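Local coordinates for beta-lactamase Rm3 (Uncultured bacterium, PDB 5IQK), which probably hydrolyses the beta-lactam ring of antibiotics as a zinc-dependent subclass B3 metallo-beta-lactamase, at residues D116-A121 and P153-G158; G78-A83 and P123-V128; F189-S194 and D262-Q267. All coordinates share one frame; numbering follows the deposited sequence.

Contact 1 lies between the other two, its centre about 12 Å from that of contact 2 and about 13 Å from that of contact 3, whose centres are about 25 Å apart. Along the chain contacts 1 and 2 interlock, running 78-83, 116-121, 123-128, 153-158; 189-194 and 262-267 follow later. The long connection between helix 101-109 and strand 131-133 supplies one segment to each of the first two. Both contacts reach the same zinc, through H79 and H155, and share two waters. P117 then passes the packing on to F189 and F191 of contact 3, linking the metal centre to the C-terminal helix 249-269.

Contact 1. Residues D116-A121 and P153-G158; sequences DPQYHA and PGHTPG. With ZN (zinc ion), chain F; ZN (zinc ion), chain C.
D116 lies beside T156 with the two side chains pointing the same way, and its OD2 is gripped by two N-H groups. The backbone N of Q118 reaches D116 OD2 at 2.8 Å in a nearly straight bond (160°), on its anti lone pair, away from OD1; this side chain-to-backbone bond, two residues on, closes an Asx turn. H79 NE2 supplies the second hydrogen bond. With CG anti to the backbone N (chi1 -163°), the carboxylate is brought to T156, where D116 OD1 lies 3.5 Å from T156 CG2. That methyl also packs on H79, and the hydroxyl on the other branch, T156 OG1, takes a weak bond from G158 N.

H155 NE2 binds a zinc ion at 2.0 Å, and H77 and H79 complete the protein part of this three-histidine site, one half of the dinuclear centre of subclass B3 metallo-beta-lactamases. D116 thus acts in the second shell, fixing the ring of H79 from its far nitrogen, while H155 ND1 is held by N182 O in a similar way. Because G154 has backbone angles that would press a CB against the preceding carbonyl, glycine suits the bend that leads into H155; G154 N closes it on T156 O at 2.8 Å.

P117 packs against this bend. Its CG comes to 3.4 Å from H155 O, and P117 CD meets P157 CD at 4.3 Å, an apolar touch of the two rings. Farther on, the extended side chain of Q118 brings OE1 to 4.0 Å from H155 CE1, with the amide plane 86° from the imidazole; this is a loose approach and no hydrogen bond. R186, from the loop after strand 171-178, makes backbone hydrogen bonds with P117.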
loop_
_atom_site.group_PDB
_atom_site.type_symbol
_atom_site.label_atom_id
_atom_site.label_comp_id
_atom_site.label_asym_id
_atom_site.label_seq_id
_atom_site.Cartn_x
_atom_site.Cartn_y
_atom_site.Cartn_z
ATOM N N ASP A 116 17.084 3.922 3.457
ATOM C CA ASP A 116 16.226 3.067 2.640
ATOM C C ASP A 116 17.044 1.935 2.037
ATOM O O ASP A 116 18.158 2.160 1.538
ATOM C CB ASP A 116 15.547 3.879 1.547
ATOM C CG ASP A 116 14.350 3.164 0.945
ATOM O OD1 ASP A 116 13.212 3.569 1.259
ATOM O OD2 ASP A 116 14.547 2.204 0.161
ATOM N N PRO A 117 16.518 0.705 2.099
ATOM C CA PRO A 117 17.247 -0.411 1.477
ATOM C C PRO A 117 17.480 -0.198 -0.023
ATOM O O PRO A 117 18.397 -0.822 -0.577
ATOM C CB PRO A 117 16.331 -1.614 1.732
ATOM C CG PRO A 117 15.581 -1.241 2.980
ATOM C CD PRO A 117 15.361 0.247 2.881
ATOM N N GLN A 118 16.707 0.686 -0.656
ATOM C CA GLN A 118 16.906 0.968 -2.077
ATOM C C GLN A 118 17.368 2.400 -2.368
ATOM O O GLN A 118 17.227 2.899 -3.492
ATOM C CB GLN A 118 15.630 0.634 -2.851
ATOM C CG GLN A 118 15.243 -0.824 -2.670
ATOM C CD GLN A 118 14.012 -1.223 -3.457
ATOM O OE1 GLN A 118 13.065 -1.787 -2.894
ATOM N NE2 GLN A 118 14.027 -0.961 -4.756
ATOM N N TYR A 119 17.999 3.028 -1.371
ATOM C CA TYR A 119 18.647 4.325 -1.564
ATOM C C TYR A 119 19.656 4.234 -2.708
ATOM O O TYR A 119 20.330 3.228 -2.810
ATOM C CB TYR A 119 19.369 4.752 -0.275
ATOM C CG TYR A 119 20.094 6.066 -0.391
ATOM C CD1 TYR A 119 21.498 6.122 -0.419
ATOM C CD2 TYR A 119 19.383 7.259 -0.480
ATOM C CE1 TYR A 119 22.156 7.339 -0.516
ATOM C CE2 TYR A 119 20.027 8.472 -0.566
ATOM C CZ TYR A 119 21.414 8.509 -0.597
ATOM O OH TYR A 119 22.049 9.725 -0.693
ATOM N N HIS A 120 19.731 5.254 -3.568
ATOM C CA HIS A 120 20.710 5.287 -4.668
ATOM C C HIS A 120 20.337 4.314 -5.788
ATOM O O HIS A 120 21.090 4.168 -6.749
ATOM C CB HIS A 120 22.142 4.963 -4.145
ATOM C CG HIS A 120 23.252 5.538 -4.966
ATOM N ND1 HIS A 120 24.544 5.049 -4.914
ATOM C CD2 HIS A 120 23.280 6.579 -5.831
ATOM C CE1 HIS A 120 25.311 5.760 -5.719
ATOM N NE2 HIS A 120 24.571 6.696 -6.285
ATOM N N ALA A 121 19.178 3.657 -5.683
ATOM C CA ALA A 121 18.820 2.613 -6.639
ATOM C C ALA A 121 17.398 2.777 -7.182
ATOM O O ALA A 121 16.853 1.851 -7.777
ATOM C CB ALA A 121 18.974 1.226 -5.999
ATOM N N PRO A 153 7.071 -0.888 9.458
ATOM C CA PRO A 153 8.345 -0.713 8.749
ATOM C C PRO A 153 9.117 -2.025 8.562
ATOM O O PRO A 153 8.714 -3.083 9.071
ATOM C CB PRO A 153 9.118 0.239 9.669
ATOM C CG PRO A 153 8.624 -0.096 11.024
ATOM C CD PRO A 153 7.146 -0.418 10.855
ATOM N N GLY A 154 10.234 -1.939 7.847
ATOM C CA GLY A 154 11.095 -3.083 7.611
ATOM C C GLY A 154 11.542 -3.121 6.162
ATOM O O GLY A 154 12.734 -3.078 5.863
ATOM N N HIS A 155 10.576 -3.191 5.253
ATOM C CA HIS A 155 10.853 -3.053 3.830
ATOM C C HIS A 155 11.360 -1.638 3.567
ATOM O O HIS A 155 12.225 -1.430 2.708
ATOM C CB HIS A 155 9.588 -3.385 3.017
ATOM C CG HIS A 155 9.667 -3.033 1.565
ATOM N ND1 HIS A 155 10.232 -3.866 0.621
ATOM C CD2 HIS A 155 9.209 -1.953 0.884
ATOM C CE1 HIS A 155 10.140 -3.303 -0.572
ATOM N NE2 HIS A 155 9.507 -2.149 -0.441
ATOM N N THR A 156 10.818 -0.673 4.313
ATOM C CA THR A 156 11.374 0.688 4.429
ATOM C C THR A 156 11.204 1.121 5.882
ATOM O O THR A 156 10.393 0.531 6.606
ATOM C CB THR A 156 10.676 1.722 3.521
ATOM O OG1 THR A 156 9.331 1.914 3.968
ATOM C CG2 THR A 156 10.662 1.274 2.068
ATOM N N PRO A 157 11.962 2.137 6.329
ATOM C CA PRO A 157 11.800 2.591 7.717
ATOM C C PRO A 157 10.448 3.206 7.967
ATOM O O PRO A 157 10.070 3.353 9.135
ATOM C CB PRO A 157 12.895 3.643 7.880
ATOM C CG PRO A 157 13.931 3.226 6.903
ATOM C CD PRO A 157 13.173 2.717 5.714
ATOM N N GLY A 158 9.744 3.579 6.900
ATOM C CA GLY A 158 8.501 4.328 7.057
ATOM C C GLY A 158 7.209 3.611 6.716
ATOM O O GLY A 158 6.158 4.248 6.628
HETATM ZN ZN ZN F . 25.473 3.436 -3.689
HETATM ZN ZN ZN C . 8.824 -0.685 -1.704
HETATM O O HOH W 1 7.264 -2.692 -2.115
HETATM O O HOH W 2 8.472 -1.238 -3.485
HETATM O O HOH W 3 24.379 1.758 -4.167
#

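Contact 2. Residues G78-A83 and P123-V128; sequences GHIDHA and PKYPPV. With ZN (zinc ion), chain D; ZN (zinc ion), chain C.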
loop_
_atom_site.group_PDB
_atom_site.type_symbol
_atom_site.label_atom_id
_atom_site.label_comp_id
_atom_site.label_asym_id
_atom_site.label_seq_id
_atom_site.Cartn_x
_atom_site.Cartn_y
_atom_site.Cartn_z
ATOM N N GLY A 78 7.301 5.099 0.927
ATOM C CA GLY A 78 7.814 6.167 0.086
ATOM C C GLY A 78 8.514 5.780 -1.206
ATOM O O GLY A 78 9.053 6.636 -1.904
ATOM N N HIS A 79 8.535 4.497 -1.529
ATOM C CA HIS A 79 9.116 4.089 -2.801
ATOM C C HIS A 79 8.317 4.616 -3.972
ATOM O O HIS A 79 7.096 4.765 -3.875
ATOM C CB HIS A 79 9.219 2.575 -2.893
ATOM C CG HIS A 79 10.352 1.994 -2.107
ATOM N ND1 HIS A 79 10.340 0.695 -1.658
ATOM C CD2 HIS A 79 11.533 2.526 -1.699
ATOM C CE1 HIS A 79 11.469 0.438 -1.020
ATOM N NE2 HIS A 79 12.207 1.536 -1.019
ATOM N N ILE A 80 9.014 4.867 -5.079
ATOM C CA ILE A 80 8.412 5.461 -6.270
ATOM C C ILE A 80 7.209 4.680 -6.813
ATOM O O ILE A 80 6.319 5.272 -7.426
ATOM C CB ILE A 80 9.483 5.629 -7.391
ATOM C CG1 ILE A 80 8.915 6.388 -8.595
ATOM C CG2 ILE A 80 10.062 4.273 -7.815
ATOM C CD1 ILE A 80 9.987 6.944 -9.535
ATOM N N ASP A 81 7.160 3.369 -6.603
ATOM C CA ASP A 81 6.066 2.588 -7.175
ATOM C C ASP A 81 4.786 2.645 -6.334
ATOM O O ASP A 81 3.796 2.011 -6.705
ATOM C CB ASP A 81 6.477 1.120 -7.390
ATOM C CG ASP A 81 6.991 0.453 -6.114
ATOM O OD1 ASP A 81 7.740 1.119 -5.377
ATOM O OD2 ASP A 81 6.657 -0.730 -5.853
ATOM N N HIS A 82 4.806 3.392 -5.221
ATOM C CA HIS A 82 3.593 3.631 -4.418
ATOM C C HIS A 82 3.337 5.130 -4.248
ATOM O O HIS A 82 2.192 5.576 -4.089
ATOM C CB HIS A 82 3.722 2.927 -3.050
ATOM C CG HIS A 82 4.039 1.468 -3.171
ATOM N ND1 HIS A 82 3.068 0.513 -3.391
ATOM C CD2 HIS A 82 5.222 0.813 -3.200
ATOM C CE1 HIS A 82 3.637 -0.672 -3.513
ATOM N NE2 HIS A 82 4.946 -0.522 -3.400
ATOM N N ALA A 83 4.407 5.912 -4.295
ATOM C CA ALA A 83 4.313 7.340 -4.024
ATOM C C ALA A 83 4.482 8.203 -5.268
ATOM O O ALA A 83 4.187 9.398 -5.229
ATOM C CB ALA A 83 5.360 7.747 -2.952
ATOM N N PRO A 123 14.675 5.941 -9.149
ATOM C CA PRO A 123 14.616 7.291 -9.717
ATOM C C PRO A 123 13.929 8.283 -8.787
ATOM O O PRO A 123 13.157 7.862 -7.918
ATOM C CB PRO A 123 13.780 7.108 -10.994
ATOM C CG PRO A 123 13.683 5.619 -11.226
ATOM C CD PRO A 123 13.806 4.996 -9.868
ATOM N N LYS A 124 14.196 9.574 -8.965
ATOM C CA LYS A 124 13.427 10.606 -8.264
ATOM C C LYS A 124 12.006 10.620 -8.823
ATOM O O LYS A 124 11.787 10.203 -9.963
ATOM C CB LYS A 124 14.067 11.984 -8.427
ATOM C CG LYS A 124 15.486 12.078 -7.885
ATOM C CD LYS A 124 16.106 13.447 -8.127
ATOM C CE LYS A 124 17.579 13.451 -7.722
ATOM N NZ LYS A 124 18.163 14.822 -7.616
ATOM N N TYR A 125 11.049 11.103 -8.035
ATOM C CA TYR A 125 9.663 11.240 -8.499
ATOM C C TYR A 125 9.075 12.599 -8.063
ATOM O O TYR A 125 9.687 13.310 -7.258
ATOM C CB TYR A 125 8.803 10.067 -7.995
ATOM C CG TYR A 125 8.727 9.886 -6.484
ATOM C CD1 TYR A 125 7.826 10.625 -5.717
ATOM C CD2 TYR A 125 9.506 8.937 -5.845
ATOM C CE1 TYR A 125 7.740 10.446 -4.336
ATOM C CE2 TYR A 125 9.437 8.746 -4.463
ATOM C CZ TYR A 125 8.548 9.501 -3.717
ATOM O OH TYR A 125 8.466 9.309 -2.348
ATOM N N PRO A 126 7.895 12.978 -8.600
ATOM C CA PRO A 126 7.360 14.301 -8.258
ATOM C C PRO A 126 7.097 14.496 -6.767
ATOM O O PRO A 126 6.397 13.691 -6.158
ATOM C CB PRO A 126 6.049 14.358 -9.050
ATOM C CG PRO A 126 6.295 13.469 -10.219
ATOM C CD PRO A 126 7.106 12.336 -9.671
ATOM N N PRO A 127 7.675 15.552 -6.176
ATOM C CA PRO A 127 7.498 15.799 -4.741
ATOM C C PRO A 127 6.039 16.077 -4.372
ATOM O O PRO A 127 5.321 16.737 -5.129
ATOM C CB PRO A 127 8.373 17.034 -4.487
ATOM C CG PRO A 127 9.373 17.026 -5.609
ATOM C CD PRO A 127 8.589 16.527 -6.792
ATOM N N VAL A 128 5.616 15.596 -3.205
ATOM C CA VAL A 128 4.260 15.835 -2.736
ATOM C C VAL A 128 4.289 17.082 -1.884
ATOM O O VAL A 128 5.090 17.189 -0.953
ATOM C CB VAL A 128 3.703 14.657 -1.933
ATOM C CG1 VAL A 128 2.292 14.986 -1.459
ATOM C CG2 VAL A 128 3.699 13.399 -2.786
HETATM ZN ZN ZN D . 6.487 -1.611 -4.085
HETATM ZN ZN ZN C . 8.824 -0.685 -1.704
HETATM O O HOH W 2 8.472 -1.238 -3.485
HETATM O O HOH W 4 4.253 11.956 -6.318
HETATM O O HOH W 1 7.264 -2.692 -2.115
#
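I80 and Y125 slide past each other in opposite directions, I80 CB resting 3.7 Å from Y125 CD2. CG1 of I80 is anti to its backbone N (chi1 -174°), which carries CD1 out along the base of the tyrosine to 3.7 Å from Y125 CB and 4.1 Å from P123 CB. Further round the ring, A83 CB meets Y125 CZ at 3.7 Å, while the backbone carbon of A83 lies over a ring face. The CB of Y125 is directed at 78-83, with I80 and A83 on the same side of the ring plane, I80 near CB and CD2 and A83 near the hydroxyl end. At the polar edge Y125 OH donates to G78 O at 2.8 Å. The donor approaches at a C=O angle of 132°, tilted 23° from the carbonyl plane. G78 immediately precedes H79, the N-cap residue of the short helix 80-83, and H79 O accepts from H82 N and A83 N. H79 binds one zinc ion and D81 and H82 the other; with H77 they form the HxHxDH motif of the family. Y125, A83 and V128 all touch L107 of helix 101-109, and V128 also meets L86 and Q90 of helix 86-93.

Contact 3. Residues F189-S194 and D262-Q267; sequences FKFSAS and DSRLDQ
R264 leaves helix 249-269 with its CB directed at the 189-194 loop and bends at chi2 (62°), CG and CD carrying the guanidinium up to the ring of F191. NE lies 3.8 Å from F191 CD2 and makes a salt bridge with E268 OE2, one turn on along the same helix. CZ sits 3.7 Å from F191 CD2, which stands 3.4 Å above the guanidinium plane. The planes are 79° apart, so F191 presents its C-H edge, not its pi face, to this side of the guanidinium, and the pair is no stack. NH1 touches F191 CE2 at 3.9 Å. The tip, NH2, is 2.7 Å from F189 O, but the bend at the hydrogen (116°) makes this bond weak; S185 OG is a second partner. One residue on, L265 CD2 rests 4.0 Å from S192 CB. E268 also takes bonds from F191 N and S192 OG, tying the beta turn from K190 to A193 to the arginine. F189 and F191 in turn lie on P117. The arrangement pins a loop that follows strand 171-178 onto the C-terminal helix, an outer helix of the alpha-beta/beta-alpha metallo-beta-lactamase fold.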
loop_
_atom_site.group_PDB
_atom_site.type_symbol
_atom_site.label_atom_id
_atom_site.label_comp_id
_atom_site.label_asym_id
_atom_site.label_seq_id
_atom_site.Cartn_x
_atom_site.Cartn_y
_atom_site.Cartn_z
ATOM N N PHE A 189 23.085 -4.177 0.052
ATOM C CA PHE A 189 22.451 -3.760 1.306
ATOM C C PHE A 189 22.256 -4.973 2.195
ATOM O O PHE A 189 21.899 -6.041 1.701
ATOM C CB PHE A 189 21.104 -3.075 1.047
ATOM C CG PHE A 189 20.360 -2.704 2.308
ATOM C CD1 PHE A 189 20.607 -1.494 2.936
ATOM C CD2 PHE A 189 19.430 -3.573 2.870
ATOM C CE1 PHE A 189 19.933 -1.137 4.100
ATOM C CE2 PHE A 189 18.735 -3.223 4.030
ATOM C CZ PHE A 189 19.002 -2.008 4.649
ATOM N N LYS A 190 22.505 -4.814 3.496
ATOM C CA LYS A 190 22.352 -5.911 4.443
ATOM C C LYS A 190 21.349 -5.547 5.536
ATOM O O LYS A 190 21.572 -4.640 6.343
ATOM C CB LYS A 190 23.709 -6.296 5.038
ATOM C CG LYS A 190 24.676 -6.882 4.005
ATOM C CD LYS A 190 25.585 -7.956 4.588
ATOM C CE LYS A 190 26.691 -8.316 3.604
ATOM N NZ LYS A 190 27.613 -9.380 4.110
ATOM N N PHE A 191 20.215 -6.236 5.530
ATOM C CA PHE A 191 19.218 -6.042 6.582
ATOM C C PHE A 191 19.793 -6.336 7.970
ATOM O O PHE A 191 19.378 -5.745 8.977
ATOM C CB PHE A 191 18.010 -6.927 6.322
ATOM C CG PHE A 191 17.114 -6.401 5.244
ATOM C CD1 PHE A 191 16.064 -5.548 5.553
ATOM C CD2 PHE A 191 17.332 -6.749 3.917
ATOM C CE1 PHE A 191 15.234 -5.051 4.550
ATOM C CE2 PHE A 191 16.496 -6.269 2.905
ATOM C CZ PHE A 191 15.464 -5.409 3.225
ATOM N N SER A 192 20.757 -7.247 8.007
ATOM C CA SER A 192 21.359 -7.683 9.259
ATOM C C SER A 192 22.534 -6.803 9.682
ATOM O O SER A 192 23.073 -6.987 10.771
ATOM C CB SER A 192 21.826 -9.142 9.151
ATOM O OG SER A 192 22.848 -9.293 8.174
ATOM N N ALA A 193 22.940 -5.851 8.844
ATOM C CA ALA A 193 24.150 -5.093 9.163
ATOM C C ALA A 193 24.200 -3.722 8.501
ATOM O O ALA A 193 25.230 -3.315 7.987
ATOM C CB ALA A 193 25.398 -5.908 8.777
ATOM N N SER A 194 23.092 -3.001 8.522
ATOM C CA SER A 194 23.065 -1.663 7.943
ATOM C C SER A 194 23.427 -0.612 8.984
ATOM O O SER A 194 22.809 -0.571 10.047
ATOM C CB SER A 194 21.673 -1.359 7.370
ATOM O OG SER A 194 21.605 -0.022 6.899
ATOM N N ASP A 262 13.937 -15.324 6.347
ATOM C CA ASP A 262 14.854 -16.395 6.745
ATOM C C ASP A 262 15.856 -16.710 5.645
ATOM O O ASP A 262 17.050 -16.890 5.907
ATOM C CB ASP A 262 14.094 -17.674 7.105
ATOM C CG ASP A 262 13.292 -17.545 8.384
ATOM O OD1 ASP A 262 13.646 -16.695 9.228
ATOM O OD2 ASP A 262 12.316 -18.310 8.551
ATOM N N SER A 263 15.365 -16.768 4.413
ATOM C CA SER A 263 16.221 -17.029 3.259
ATOM C C SER A 263 17.200 -15.898 3.033
ATOM O O SER A 263 18.364 -16.128 2.706
ATOM C CB SER A 263 15.390 -17.230 1.993
ATOM O OG SER A 263 14.660 -18.433 2.058
ATOM N N ARG A 264 16.703 -14.674 3.173
ATOM C CA ARG A 264 17.510 -13.484 2.953
ATOM C C ARG A 264 18.657 -13.413 3.958
ATOM O O ARG A 264 19.812 -13.199 3.576
ATOM C CB ARG A 264 16.626 -12.230 3.040
ATOM C CG ARG A 264 17.386 -10.910 3.064
ATOM C CD ARG A 264 18.199 -10.699 1.806
ATOM N NE ARG A 264 18.967 -9.463 1.880
ATOM C CZ ARG A 264 18.844 -8.445 1.043
ATOM N NH1 ARG A 264 17.986 -8.517 0.030
ATOM N NH2 ARG A 264 19.595 -7.359 1.215
ATOM N N LEU A 265 18.337 -13.620 5.234
ATOM C CA LEU A 265 19.356 -13.629 6.291
ATOM C C LEU A 265 20.379 -14.731 6.089
ATOM O O LEU A 265 21.557 -14.552 6.391
ATOM C CB LEU A 265 18.700 -13.768 7.664
ATOM C CG LEU A 265 17.857 -12.542 8.022
ATOM C CD1 LEU A 265 17.216 -12.679 9.405
ATOM C CD2 LEU A 265 18.709 -11.281 7.928
ATOM N N ASP A 266 19.939 -15.879 5.587
ATOM C CA ASP A 266 20.881 -16.948 5.295
ATOM C C ASP A 266 21.837 -16.511 4.181
ATOM O O ASP A 266 23.035 -16.762 4.260
ATOM C CB ASP A 266 20.152 -18.239 4.920
ATOM C CG ASP A 266 21.106 -19.353 4.553
ATOM O OD1 ASP A 266 21.816 -19.856 5.453
ATOM O OD2 ASP A 266 21.150 -19.719 3.360
ATOM N N GLN A 267 21.317 -15.827 3.167
ATOM C CA GLN A 267 22.160 -15.325 2.077
ATOM C C GLN A 267 23.139 -14.257 2.566
ATOM O O GLN A 267 24.287 -14.231 2.135
ATOM C CB GLN A 267 21.291 -14.773 0.939
ATOM C CG GLN A 267 20.499 -15.848 0.191
ATOM C CD GLN A 267 19.385 -15.277 -0.681
ATOM O OE1 GLN A 267 19.180 -14.063 -0.735
ATOM N NE2 GLN A 267 18.651 -16.157 -1.358
#